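Side-chain contacts in putative hydrolase (Acinetobacter sp. NBRC 100985, PDB 4XUK), which probably hydrolyses organophosphate triesters, and perhaps lactones, at a two-zinc centre of the metallo-beta-lactamase superfamily: residues A[111-116]-A[263-268]; A[60-65]-A[69-74]; A[219-224]-A[234-239]. The protein carries 2 engineered substitutions. One frame throughout, in Å; residues are numbered along the deposited sequence.

Interaction 1 of 3, residues A[111-116]-A[263-268]; sequences PDHVCG and APHLPF. With ZN (zinc ion), chain C.
Asp112, His113 and His265 meet through one zinc ion, which each of them binds with a single atom. Asp112 OD2 lies 2.3 Å from the zinc. His113 NE2 binds it at 2.0 Å and His265 NE2 at 2.2 Å. Asp218 supplies the fourth protein ligand. The Asp112 carboxylate and the His265 ring are nearly coplanar, 11° apart, and OD2 comes in at the edge of the ring. The two imidazoles are set very differently. Their planes stand at 84°, and they meet obliquely with their NE2 atoms 3.6 Å apart. His113 holds CG beside its backbone N (chi1 -57°), which swings the ring from the helix 111-114 toward the loop. Pro264 packs in the plane of this ring at its edge, with CG 3.7 Å from His113 CE1. The far nitrogens of both rings are also held. His113 ND1 is hydrogen-bonded to Asp73, and His265 ND1 to the carbonyl of Ser57. Each ring is thus fixed at two points and its rotation is set. Asp112 and His113 belong to the HxHxDH motif, and with His265 and the shared ligand Asp218 they make up one half of the dinuclear zinc site of the metallo-beta-lactamase fold.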
ATOM      1  N   PRO A 111     -17.780 -15.774   9.892  1.00 16.41           N
ATOM      2  CA  PRO A 111     -18.694 -15.035   9.010  1.00 18.12           C
ATOM      3  C   PRO A 111     -18.016 -14.033   8.074  1.00 20.27           C
ATOM      4  O   PRO A 111     -18.559 -13.782   6.997  1.00 16.29           O
ATOM      5  CB  PRO A 111     -19.607 -14.308   9.994  1.00 21.91           C
ATOM      6  CG  PRO A 111     -19.650 -15.253  11.195  1.00 19.49           C
ATOM      7  CD  PRO A 111     -18.231 -15.752  11.298  1.00 21.86           C
ATOM      8  N   ASP A 112     -16.870 -13.479   8.458  1.00 17.71           N
ATOM      9  CA  ASP A 112     -16.212 -12.503   7.597  1.00 17.15           C
ATOM     10  C   ASP A 112     -15.430 -13.179   6.467  1.00 15.71           C
ATOM     11  O   ASP A 112     -14.715 -12.523   5.709  1.00 15.87           O
ATOM     12  CB  ASP A 112     -15.327 -11.562   8.418  1.00 17.88           C
ATOM     13  CG  ASP A 112     -14.345 -12.307   9.294  1.00 17.74           C
ATOM     14  OD1 ASP A 112     -14.743 -13.294   9.948  1.00 20.07           O
ATOM     15  OD2 ASP A 112     -13.177 -11.902   9.334  1.00 16.08           O
ATOM     16  N   HIS A 113     -15.586 -14.491   6.346  1.00 17.62           N
ATOM     17  CA  HIS A 113     -14.974 -15.227   5.250  1.00 19.41           C
ATOM     18  C   HIS A 113     -15.994 -15.975   4.408  1.00 18.49           C
ATOM     19  O   HIS A 113     -15.839 -16.070   3.181  1.00 17.64           O
ATOM     20  CB  HIS A 113     -13.910 -16.170   5.803  1.00 19.27           C
ATOM     21  CG  HIS A 113     -12.862 -15.450   6.583  1.00 18.67           C
ATOM     22  ND1 HIS A 113     -11.618 -15.171   6.069  1.00 19.19           N
ATOM     23  CD2 HIS A 113     -12.903 -14.878   7.811  1.00 16.31           C
ATOM     24  CE1 HIS A 113     -10.927 -14.479   6.958  1.00 14.09           C
ATOM     25  NE2 HIS A 113     -11.680 -14.302   8.027  1.00 25.97           N
ATOM     26  N   VAL A 114     -17.034 -16.496   5.060  1.00 16.19           N
ATOM     27  CA  VAL A 114     -18.036 -17.307   4.369  1.00 17.65           C
ATOM     28  C   VAL A 114     -19.308 -16.547   3.951  1.00 16.61           C
ATOM     29  O   VAL A 114     -19.878 -16.846   2.899  1.00 17.29           O
ATOM     30  CB  VAL A 114     -18.412 -18.567   5.186  1.00 18.37           C
ATOM     31  CG1 VAL A 114     -19.086 -18.186   6.495  1.00 17.59           C
ATOM     32  CG2 VAL A 114     -19.333 -19.472   4.370  1.00 17.20           C
ATOM     33  N   CYS A 115     -19.756 -15.574   4.749  1.00 15.98           N
ATOM     34  CA  CYS A 115     -21.068 -14.951   4.487  1.00 16.36           C
ATOM     35  C   CYS A 115     -21.168 -14.303   3.103  1.00 17.28           C
ATOM     36  O   CYS A 115     -22.238 -14.300   2.480  1.00 16.32           O
ATOM     37  CB  CYS A 115     -21.435 -13.937   5.576  1.00 20.20           C
ATOM     38  SG  CYS A 115     -22.095 -14.687   7.085  1.00 24.74           S
ATOM     39  N   GLY A 116     -20.048 -13.786   2.605  1.00 17.96           N
ATOM     40  CA  GLY A 116     -20.021 -13.174   1.282  1.00 14.58           C
ATOM     41  C   GLY A 116     -20.378 -14.071   0.109  1.00 17.59           C
ATOM     42  O   GLY A 116     -20.510 -13.573  -1.014  1.00 15.45           O
ATOM     43  N   ALA A 263      -3.231 -12.240   2.471  1.00 15.51           N
ATOM     44  CA  ALA A 263      -3.855 -12.368   3.786  1.00 15.78           C
ATOM     45  C   ALA A 263      -5.134 -11.564   3.917  1.00 16.07           C
ATOM     46  O   ALA A 263      -5.146 -10.366   3.617  1.00 16.59           O
ATOM     47  CB  ALA A 263      -2.874 -11.935   4.854  1.00 15.77           C
ATOM     48  N   PRO A 264      -6.207 -12.198   4.430  1.00 14.47           N
ATOM     49  CA  PRO A 264      -7.463 -11.461   4.575  1.00 14.93           C
ATOM     50  C   PRO A 264      -7.394 -10.338   5.614  1.00 16.27           C
ATOM     51  O   PRO A 264      -8.175  -9.391   5.490  1.00 15.95           O
ATOM     52  CB  PRO A 264      -8.462 -12.545   5.023  1.00 17.69           C
ATOM     53  CG  PRO A 264      -7.625 -13.599   5.650  1.00 16.65           C
ATOM     54  CD  PRO A 264      -6.343 -13.604   4.843  1.00 15.93           C
ATOM     55  N   HIS A 265      -6.494 -10.422   6.595  1.00 16.85           N
ATOM     56  CA  HIS A 265      -6.424  -9.374   7.627  1.00 15.24           C
ATOM     57  C   HIS A 265      -5.129  -8.563   7.699  1.00 18.03           C
ATOM     58  O   HIS A 265      -4.819  -8.002   8.752  1.00 16.04           O
ATOM     59  CB  HIS A 265      -6.728  -9.973   9.009  1.00 17.88           C
ATOM     60  CG  HIS A 265      -8.134 -10.455   9.145  1.00 17.88           C
ATOM     61  ND1 HIS A 265      -9.205  -9.759   8.632  1.00 20.46           N
ATOM     62  CD2 HIS A 265      -8.643 -11.574   9.720  1.00 16.45           C
ATOM     63  CE1 HIS A 265     -10.318 -10.432   8.885  1.00 17.25           C
ATOM     64  NE2 HIS A 265     -10.001 -11.526   9.549  1.00 20.17           N
ATOM     65  N   LEU A 266      -4.372  -8.497   6.605  1.00 16.44           N
ATOM     66  CA  LEU A 266      -3.241  -7.567   6.540  1.00 15.35           C
ATOM     67  C   LEU A 266      -3.675  -6.394   5.660  1.00 16.40           C
ATOM     68  O   LEU A 266      -4.625  -6.534   4.885  1.00 16.33           O
ATOM     69  CB  LEU A 266      -1.978  -8.275   6.014  1.00 16.30           C
ATOM     70  CG  LEU A 266      -1.456  -9.347   6.975  1.00 18.93           C
ATOM     71  CD1 LEU A 266      -0.223 -10.087   6.440  1.00 17.42           C
ATOM     72  CD2 LEU A 266      -1.164  -8.738   8.325  1.00 19.67           C
ATOM     73  N   PRO A 267      -3.028  -5.219   5.808  1.00 16.38           N
ATOM     74  CA  PRO A 267      -3.512  -4.006   5.130  1.00 15.39           C
ATOM     75  C   PRO A 267      -3.732  -4.177   3.633  1.00 17.67           C
ATOM     76  O   PRO A 267      -2.790  -4.548   2.903  1.00 16.27           O
ATOM     77  CB  PRO A 267      -2.395  -2.995   5.400  1.00 18.42           C
ATOM     78  CG  PRO A 267      -1.873  -3.406   6.760  1.00 22.22           C
ATOM     79  CD  PRO A 267      -1.914  -4.924   6.729  1.00 15.26           C
ATOM     80  N   PHE A 268      -4.967  -3.924   3.190  1.00 15.89           N
ATOM     81  CA  PHE A 268      -5.324  -4.036   1.771  1.00 19.27           C
ATOM     82  C   PHE A 268      -4.278  -3.376   0.890  1.00 18.54           C
ATOM     83  O   PHE A 268      -3.848  -2.251   1.172  1.00 20.02           O
ATOM     84  CB  PHE A 268      -6.699  -3.410   1.500  1.00 16.92           C
ATOM     85  CG  PHE A 268      -7.105  -3.468   0.055  1.00 18.40           C
ATOM     86  CD1 PHE A 268      -7.769  -4.580  -0.442  1.00 16.67           C
ATOM     87  CD2 PHE A 268      -6.800  -2.422  -0.812  1.00 20.31           C
ATOM     88  CE1 PHE A 268      -8.125  -4.647  -1.763  1.00 17.01           C
ATOM     89  CE2 PHE A 268      -7.157  -2.482  -2.147  1.00 16.45           C
ATOM     90  CZ  PHE A 268      -7.821  -3.585  -2.619  1.00 19.35           C
TER
HETATM   91 ZN    ZN C 401     -11.345 -13.279   9.737  1.00 20.00          ZN

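Interaction 2 of 3, residues A[60-65]-A[69-74]; sequences AFLVNI and LILIDS. Engineered in segment 69-74: Ile70 (natural residue Val).
Phe61 and Ile72 form one of the hydrogen-bonded pairs of an antiparallel beta hairpin, made by strands 54-64 and 69-72 within a mixed sheet of the metallo-beta-lactamase fold. Val63 and Ile70 form the other. The axes run at 161° and approach to 4.6 Å. The two shortest backbone bonds come from both pairs: Ile72 N reaches Phe61 O at 2.6 Å, and Val63 N reaches Ile70 O at 2.7 Å in the carbonyl plane. The return bond from Phe61 N to Ile72 O is longer, 3.2 Å, and its donor is tilted from the carbonyl plane.

Both faces are tightly packed here. On one, Val63 CG2 touches Ile72 CD1 at 3.7 Å. Ile70, an engineered residue, lies beside them, and Phe189 packs on all three. On the other, Leu62 CD2 sits between two leucines, 3.8 Å from Leu69 CG and 4.0 Å from Leu71 CD1. Leu69 has CG opposite its backbone N (chi1 -174°), and this carries its branches across to the neighbouring strand.

Contact thins toward the turn, where Asn64 and Ile65 are partly exposed. Asn64 offers little more than CA and CB to Leu69 CD1, and its amide turns to Gly66 and Tyr96. At the opposite, buried end, Ala60 CB lies 3.3 Å from Asp73 O, a carbonyl oxygen with no hydrogen-bond partner in the model.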
ATOM      1  N   ALA A  60     -10.604 -10.355   0.473  1.00 15.61           N
ATOM      2  CA  ALA A  60     -10.774 -11.648  -0.196  1.00 17.63           C
ATOM      3  C   ALA A  60      -9.925 -11.608  -1.462  1.00 19.33           C
ATOM      4  O   ALA A  60      -9.487 -10.524  -1.873  1.00 18.08           O
ATOM      5  CB  ALA A  60     -12.224 -11.882  -0.549  1.00 15.79           C
ATOM      6  N   PHE A  61      -9.708 -12.763  -2.095  1.00 16.94           N
ATOM      7  CA  PHE A  61      -8.854 -12.821  -3.289  1.00 17.84           C
ATOM      8  C   PHE A  61      -9.449 -13.638  -4.426  1.00 18.57           C
ATOM      9  O   PHE A  61      -9.917 -14.767  -4.216  1.00 17.85           O
ATOM     10  CB  PHE A  61      -7.458 -13.365  -2.922  1.00 19.38           C
ATOM     11  CG  PHE A  61      -6.798 -12.596  -1.818  1.00 18.64           C
ATOM     12  CD1 PHE A  61      -6.115 -11.421  -2.090  1.00 15.67           C
ATOM     13  CD2 PHE A  61      -6.917 -13.013  -0.497  1.00 16.68           C
ATOM     14  CE1 PHE A  61      -5.532 -10.681  -1.068  1.00 15.79           C
ATOM     15  CE2 PHE A  61      -6.341 -12.293   0.520  1.00 18.07           C
ATOM     16  CZ  PHE A  61      -5.649 -11.113   0.239  1.00 18.38           C
ATOM     17  N   LEU A  62      -9.418 -13.051  -5.626  1.00 18.21           N
ATOM     18  CA  LEU A  62      -9.799 -13.723  -6.873  1.00 18.37           C
ATOM     19  C   LEU A  62      -8.543 -14.216  -7.570  1.00 20.67           C
ATOM     20  O   LEU A  62      -7.569 -13.468  -7.696  1.00 24.01           O
ATOM     21  CB  LEU A  62     -10.504 -12.748  -7.821  1.00 19.61           C
ATOM     22  CG  LEU A  62     -12.024 -12.667  -7.888  1.00 26.35           C
ATOM     23  CD1 LEU A  62     -12.399 -11.667  -8.981  1.00 23.06           C
ATOM     24  CD2 LEU A  62     -12.682 -14.039  -8.147  1.00 17.77           C
ATOM     25  N   VAL A  63      -8.561 -15.459  -8.036  1.00 17.13           N
ATOM     26  CA  VAL A  63      -7.407 -16.021  -8.731  1.00 19.11           C
ATOM     27  C   VAL A  63      -7.832 -16.511 -10.114  1.00 20.30           C
ATOM     28  O   VAL A  63      -8.594 -17.481 -10.246  1.00 19.82           O
ATOM     29  CB  VAL A  63      -6.793 -17.191  -7.946  1.00 18.45           C
ATOM     30  CG1 VAL A  63      -5.488 -17.652  -8.592  1.00 18.43           C
ATOM     31  CG2 VAL A  63      -6.550 -16.787  -6.484  1.00 17.65           C
ATOM     32  N   ASN A  64      -7.335 -15.834 -11.138  1.00 20.27           N
ATOM     33  CA  ASN A  64      -7.586 -16.220 -12.520  1.00 22.75           C
ATOM     34  C   ASN A  64      -6.435 -17.113 -12.991  1.00 23.77           C
ATOM     35  O   ASN A  64      -5.330 -16.626 -13.255  1.00 21.93           O
ATOM     36  CB  ASN A  64      -7.693 -14.955 -13.379  1.00 22.26           C
ATOM     37  CG  ASN A  64      -7.959 -15.247 -14.849  1.00 22.85           C
ATOM     38  OD1 ASN A  64      -7.812 -16.376 -15.317  1.00 25.56           O
ATOM     39  ND2 ASN A  64      -8.340 -14.210 -15.589  1.00 23.02           N
ATOM     40  N   ILE A  65      -6.681 -18.417 -13.082  1.00 21.29           N
ATOM     41  CA  ILE A  65      -5.630 -19.330 -13.528  1.00 30.15           C
ATOM     42  C   ILE A  65      -5.763 -19.690 -15.011  1.00 29.03           C
ATOM     43  O   ILE A  65      -5.136 -20.639 -15.479  1.00 32.15           O
ATOM     44  CB  ILE A  65      -5.566 -20.619 -12.681  1.00 26.30           C
ATOM     45  CG1 ILE A  65      -6.857 -21.424 -12.825  1.00 29.62           C
ATOM     46  CG2 ILE A  65      -5.304 -20.290 -11.210  1.00 26.37           C
ATOM     47  CD1 ILE A  65      -6.771 -22.801 -12.194  1.00 31.80           C
ATOM     48  N   LEU A  69     -11.625 -19.323 -12.599  1.00 22.13           N
ATOM     49  CA  LEU A  69     -11.554 -18.163 -11.741  1.00 20.91           C
ATOM     50  C   LEU A  69     -11.952 -18.641 -10.360  1.00 23.74           C
ATOM     51  O   LEU A  69     -13.075 -19.118 -10.144  1.00 22.66           O
ATOM     52  CB  LEU A  69     -12.523 -17.095 -12.227  1.00 24.18           C
ATOM     53  CG  LEU A  69     -12.447 -15.756 -11.500  1.00 21.80           C
ATOM     54  CD1 LEU A  69     -11.059 -15.135 -11.668  1.00 23.43           C
ATOM     55  CD2 LEU A  69     -13.529 -14.835 -12.015  1.00 19.90           C
ATOM     56  N   ILE A  70     -11.027 -18.541  -9.419  1.00 16.84           N
ATOM     57  CA  ILE A  70     -11.311 -19.055  -8.101  1.00 18.94           C
ATOM     58  C   ILE A  70     -11.278 -17.949  -7.023  1.00 21.02           C
ATOM     59  O   ILE A  70     -10.403 -17.075  -7.020  1.00 20.43           O
ATOM     60  CB  ILE A  70     -10.439 -20.321  -7.809  1.00 21.18           C
ATOM     61  CG1 ILE A  70      -9.617 -20.149  -6.568  1.00 24.01           C
ATOM     62  CG2 ILE A  70      -9.567 -20.728  -9.002  1.00 27.72           C
ATOM     63  CD1 ILE A  70     -10.365 -20.633  -5.455  1.00 19.61           C
ATOM     64  N   LEU A  71     -12.273 -17.968  -6.137  1.00 18.45           N
ATOM     65  CA  LEU A  71     -12.384 -16.961  -5.091  1.00 15.92           C
ATOM     66  C   LEU A  71     -11.948 -17.550  -3.751  1.00 16.66           C
ATOM     67  O   LEU A  71     -12.386 -18.638  -3.361  1.00 17.60           O
ATOM     68  CB  LEU A  71     -13.830 -16.439  -5.020  1.00 16.63           C
ATOM     69  CG  LEU A  71     -14.212 -15.381  -3.981  1.00 20.33           C
ATOM     70  CD1 LEU A  71     -13.444 -14.093  -4.223  1.00 14.89           C
ATOM     71  CD2 LEU A  71     -15.722 -15.117  -3.987  1.00 15.30           C
ATOM     72  N   ILE A  72     -11.067 -16.845  -3.050  1.00 14.81           N
ATOM     73  CA  ILE A  72     -10.534 -17.357  -1.787  1.00 15.42           C
ATOM     74  C   ILE A  72     -10.990 -16.473  -0.630  1.00 15.40           C
ATOM     75  O   ILE A  72     -10.471 -15.366  -0.422  1.00 16.44           O
ATOM     76  CB  ILE A  72      -9.007 -17.526  -1.875  1.00 18.38           C
ATOM     77  CG1 ILE A  72      -8.681 -18.396  -3.099  1.00 19.29           C
ATOM     78  CG2 ILE A  72      -8.452 -18.160  -0.611  1.00 18.97           C
ATOM     79  CD1 ILE A  72      -7.214 -18.597  -3.384  1.00 20.01           C
ATOM     80  N   ASP A  73     -11.979 -16.986   0.109  1.00 18.77           N
ATOM     81  CA  ASP A  73     -12.800 -16.202   1.050  1.00 15.87           C
ATOM     82  C   ASP A  73     -13.669 -15.168   0.315  1.00 15.84           C
ATOM     83  O   ASP A  73     -13.480 -14.934  -0.875  1.00 15.01           O
ATOM     84  CB  ASP A  73     -11.958 -15.602   2.197  1.00 15.75           C
ATOM     85  CG  ASP A  73     -11.389 -16.678   3.104  1.00 17.08           C
ATOM     86  OD1 ASP A  73     -11.918 -17.819   3.061  1.00 15.88           O
ATOM     87  OD2 ASP A  73     -10.409 -16.404   3.835  1.00 15.46           O
ATOM     88  N   SER A  74     -14.637 -14.560   1.003  1.00 16.41           N
ATOM     89  CA  SER A  74     -15.642 -13.758   0.288  1.00 18.33           C
ATOM     90  C   SER A  74     -16.131 -12.542   1.054  1.00 17.18           C
ATOM     91  O   SER A  74     -17.062 -11.849   0.609  1.00 15.59           O
ATOM     92  CB  SER A  74     -16.852 -14.619  -0.046  1.00 15.71           C
ATOM     93  OG  SER A  74     -17.489 -15.049   1.162  1.00 14.63           O
TER

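Interaction 3 of 3, residues A[219-224]-A[234-239]; sequences IVHSHT and IEYDID
His221 meets Ile234 and Tyr236 through its side chain, with no hydrogen bond between the two loops. The aliphatic contact is a CH-pi interaction. Ile234 CG2 lies over one face of the imidazole, 4.1 Å from its centroid and 21° off the ring normal. It is displaced toward the rim on the ND1 side. Ile234 CD1 reaches back to His221 CB at 3.8 Å, because CG1 is anti to the backbone N (chi1 -167°). Two branches of one isoleucine therefore follow the histidine from CB to its ring.

The aromatic contact is oblique. The planes of His221 and Tyr236 are 42° apart and their centroids 5.5 Å. Tyr236 offers its edge, with CD2 3.6 Å from His221 CD2.

The polar bonds shape the loop 234-239 itself. A type I turn is closed by Asp237 N and Ile234 O at 3.0 Å. A weak bond also joins Ile234 N to Asp237 OD2. The other oxygen, OD1, is hydrogen-bonded to ND1 of the zinc ligand His197.

His221 also meets the rings of His197 and His265, which bind different zinc ions of the pair. Apolar packing on one face and an oblique ring contact probably help to hold this imidazole beside the metal centre. Asp237 acts as a second-shell residue, and its bond to His197 probably fixes the rotation of that ring.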
ATOM      1  N   ILE A 219      -4.211 -16.780  10.149  1.00 17.31           N
ATOM      2  CA  ILE A 219      -3.124 -17.131  11.053  1.00 14.74           C
ATOM      3  C   ILE A 219      -2.496 -15.849  11.601  1.00 18.21           C
ATOM      4  O   ILE A 219      -1.553 -15.897  12.392  1.00 18.44           O
ATOM      5  CB  ILE A 219      -2.056 -17.964  10.348  1.00 17.83           C
ATOM      6  CG1 ILE A 219      -1.432 -17.164   9.200  1.00 19.85           C
ATOM      7  CG2 ILE A 219      -2.668 -19.264   9.816  1.00 18.93           C
ATOM      8  CD1 ILE A 219      -0.264 -17.864   8.538  1.00 19.58           C
ATOM      9  N   VAL A 220      -3.026 -14.700  11.174  1.00 16.53           N
ATOM     10  CA  VAL A 220      -2.574 -13.412  11.696  1.00 13.77           C
ATOM     11  C   VAL A 220      -3.620 -12.310  11.480  1.00 18.30           C
ATOM     12  O   VAL A 220      -4.367 -12.332  10.482  1.00 17.74           O
ATOM     13  CB  VAL A 220      -1.177 -13.028  11.113  1.00 17.73           C
ATOM     14  CG1 VAL A 220      -1.298 -12.466   9.694  1.00 15.72           C
ATOM     15  CG2 VAL A 220      -0.484 -12.042  12.025  1.00 19.35           C
ATOM     16  N   HIS A 221      -3.676 -11.350  12.404  1.00 16.38           N
ATOM     17  CA  HIS A 221      -4.693 -10.299  12.358  1.00 16.44           C
ATOM     18  C   HIS A 221      -4.133  -8.880  12.340  1.00 17.40           C
ATOM     19  O   HIS A 221      -4.883  -7.914  12.486  1.00 18.96           O
ATOM     20  CB  HIS A 221      -5.652 -10.436  13.539  1.00 16.67           C
ATOM     21  CG  HIS A 221      -6.635 -11.548  13.384  1.00 19.51           C
ATOM     22  ND1 HIS A 221      -6.261 -12.872  13.382  1.00 20.05           N
ATOM     23  CD2 HIS A 221      -7.977 -11.534  13.193  1.00 18.59           C
ATOM     24  CE1 HIS A 221      -7.330 -13.630  13.209  1.00 17.66           C
ATOM     25  NE2 HIS A 221      -8.381 -12.841  13.089  1.00 18.97           N
ATOM     26  N   SER A 222      -2.826  -8.742  12.156  1.00 17.62           N
ATOM     27  CA  SER A 222      -2.201  -7.425  12.248  1.00 15.96           C
ATOM     28  C   SER A 222      -0.834  -7.468  11.592  1.00 17.12           C
ATOM     29  O   SER A 222      -0.180  -8.512  11.621  1.00 16.52           O
ATOM     30  CB  SER A 222      -2.066  -7.032  13.730  1.00 21.31           C
ATOM     31  OG  SER A 222      -1.277  -7.976  14.450  1.00 19.37           O
ATOM     32  N   HIS A 223      -0.400  -6.358  10.989  1.00 15.54           N
ATOM     33  CA  HIS A 223       0.955  -6.291  10.453  1.00 17.31           C
ATOM     34  C   HIS A 223       1.895  -5.681  11.478  1.00 17.75           C
ATOM     35  O   HIS A 223       3.075  -5.461  11.193  1.00 17.26           O
ATOM     36  CB  HIS A 223       1.001  -5.464   9.152  1.00 17.19           C
ATOM     37  CG  HIS A 223       0.609  -4.031   9.335  1.00 19.45           C
ATOM     38  ND1 HIS A 223      -0.616  -3.658   9.845  1.00 19.11           N
ATOM     39  CD2 HIS A 223       1.280  -2.880   9.087  1.00 19.21           C
ATOM     40  CE1 HIS A 223      -0.683  -2.341   9.907  1.00 21.06           C
ATOM     41  NE2 HIS A 223       0.456  -1.843   9.455  1.00 20.26           N
ATOM     42  N   THR A 224       1.364  -5.424  12.675  1.00 19.46           N
ATOM     43  CA  THR A 224       2.072  -4.670  13.700  1.00 20.26           C
ATOM     44  C   THR A 224       2.447  -5.563  14.884  1.00 19.80           C
ATOM     45  O   THR A 224       3.548  -6.110  14.922  1.00 18.29           O
ATOM     46  CB  THR A 224       1.231  -3.460  14.190  1.00 18.00           C
ATOM     47  OG1 THR A 224      -0.031  -3.913  14.697  1.00 18.36           O
ATOM     48  CG2 THR A 224       0.963  -2.504  13.032  1.00 19.36           C
ATOM     49  N   ILE A 234      -4.679 -13.710  19.612  1.00 19.54           N
ATOM     50  CA  ILE A 234      -5.778 -12.752  19.616  1.00 21.98           C
ATOM     51  C   ILE A 234      -7.028 -13.454  20.125  1.00 20.77           C
ATOM     52  O   ILE A 234      -7.148 -14.680  19.997  1.00 21.46           O
ATOM     53  CB  ILE A 234      -5.996 -12.124  18.212  1.00 22.33           C
ATOM     54  CG1 ILE A 234      -6.925 -10.908  18.304  1.00 22.39           C
ATOM     55  CG2 ILE A 234      -6.485 -13.177  17.215  1.00 18.44           C
ATOM     56  CD1 ILE A 234      -6.895 -10.024  17.073  1.00 24.15           C
ATOM     57  N   GLU A 235      -7.942 -12.689  20.718  1.00 19.85           N
ATOM     58  CA  GLU A 235      -9.151 -13.247  21.328  1.00 26.66           C
ATOM     59  C   GLU A 235     -10.051 -14.013  20.342  1.00 24.62           C
ATOM     60  O   GLU A 235     -10.849 -14.859  20.758  1.00 22.35           O
ATOM     61  CB  GLU A 235      -9.957 -12.138  22.014  1.00 30.86           C
ATOM     62  CG  GLU A 235     -10.691 -12.600  23.267  1.00 37.53           C
ATOM     63  CD  GLU A 235      -9.734 -12.990  24.383  1.00 41.53           C
ATOM     64  OE1 GLU A 235      -9.461 -14.200  24.542  1.00 41.05           O
ATOM     65  OE2 GLU A 235      -9.251 -12.088  25.106  1.00 48.61           O
ATOM     66  N   TYR A 236      -9.928 -13.711  19.049  1.00 21.73           N
ATOM     67  CA  TYR A 236     -10.692 -14.405  18.016  1.00 21.48           C
ATOM     68  C   TYR A 236     -10.289 -15.877  17.843  1.00 20.07           C
ATOM     69  O   TYR A 236     -11.065 -16.674  17.293  1.00 24.21           O
ATOM     70  CB  TYR A 236     -10.555 -13.685  16.657  1.00 21.71           C
ATOM     71  CG  TYR A 236     -11.004 -12.232  16.643  1.00 23.68           C
ATOM     72  CD1 TYR A 236     -12.160 -11.829  17.298  1.00 27.61           C
ATOM     73  CD2 TYR A 236     -10.267 -11.269  15.960  1.00 27.50           C
ATOM     74  CE1 TYR A 236     -12.563 -10.505  17.280  1.00 34.39           C
ATOM     75  CE2 TYR A 236     -10.666  -9.948  15.937  1.00 32.18           C
ATOM     76  CZ  TYR A 236     -11.816  -9.575  16.600  1.00 32.71           C
ATOM     77  OH  TYR A 236     -12.220  -8.261  16.577  1.00 43.18           O
ATOM     78  N   ASP A 237      -9.072 -16.227  18.249  1.00 15.65           N
ATOM     79  CA  ASP A 237      -8.590 -17.599  18.126  1.00 19.82           C
ATOM     80  C   ASP A 237      -9.424 -18.523  19.017  1.00 22.66           C
ATOM     81  O   ASP A 237      -9.634 -18.228  20.190  1.00 21.79           O
ATOM     82  CB  ASP A 237      -7.111 -17.694  18.539  1.00 20.22           C
ATOM     83  CG  ASP A 237      -6.183 -16.971  17.585  1.00 22.60           C
ATOM     84  OD1 ASP A 237      -6.549 -16.787  16.404  1.00 20.86           O
ATOM     85  OD2 ASP A 237      -5.066 -16.592  18.004  1.00 18.45           O
ATOM     86  N   ILE A 238      -9.913 -19.632  18.469  1.00 22.57           N
ATOM     87  CA  ILE A 238     -10.646 -20.602  19.298  1.00 21.08           C
ATOM     88  C   ILE A 238      -9.663 -21.389  20.171  1.00 22.69           C
ATOM     89  O   ILE A 238      -9.920 -21.648  21.361  1.00 25.34           O
ATOM     90  CB  ILE A 238     -11.534 -21.546  18.449  1.00 19.83           C
ATOM     91  CG1 ILE A 238     -12.706 -20.759  17.848  1.00 24.47           C
ATOM     92  CG2 ILE A 238     -12.066 -22.693  19.304  1.00 20.08           C
ATOM     93  CD1 ILE A 238     -13.510 -21.514  16.830  1.00 20.57           C
ATOM     94  N   ASP A 239      -8.529 -21.761  19.589  1.00 20.80           N
ATOM     95  CA  ASP A 239      -7.435 -22.326  20.380  1.00 23.98           C
ATOM     96  C   ASP A 239      -6.212 -21.434  20.200  1.00 24.43           C
ATOM     97  O   ASP A 239      -5.434 -21.620  19.259  1.00 21.75           O
ATOM     98  CB  ASP A 239      -7.128 -23.755  19.929  1.00 25.52           C
ATOM     99  CG  ASP A 239      -6.080 -24.451  20.803  1.00 30.87           C
ATOM    100  OD1 ASP A 239      -5.255 -23.779  21.459  1.00 29.13           O
ATOM    101  OD2 ASP A 239      -6.071 -25.697  20.812  1.00 33.26           O
TER

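Interaction 1 is wholly buried, interaction 2 is buried except near its turn, and interaction 3 pairs a buried histidine with an exposed tyrosine. Their chemistry differs accordingly. Interaction 1, near the centre of the chain, depends on a metal. Interaction 2 is backbone pairing with aliphatic packing inside a sheet. Interaction 3 is ring and methyl contact between two loops. Interactions 2 and 3 each touch interaction 1 but not one another, and they lie on opposite sides of the chain's centre. The loop end of 69-74 is joined to helix 111-114 by hydrogen bonds, including Ser74 OG to His113 O, 2.8 Å. Segment 219-224 packs instead along 263-268.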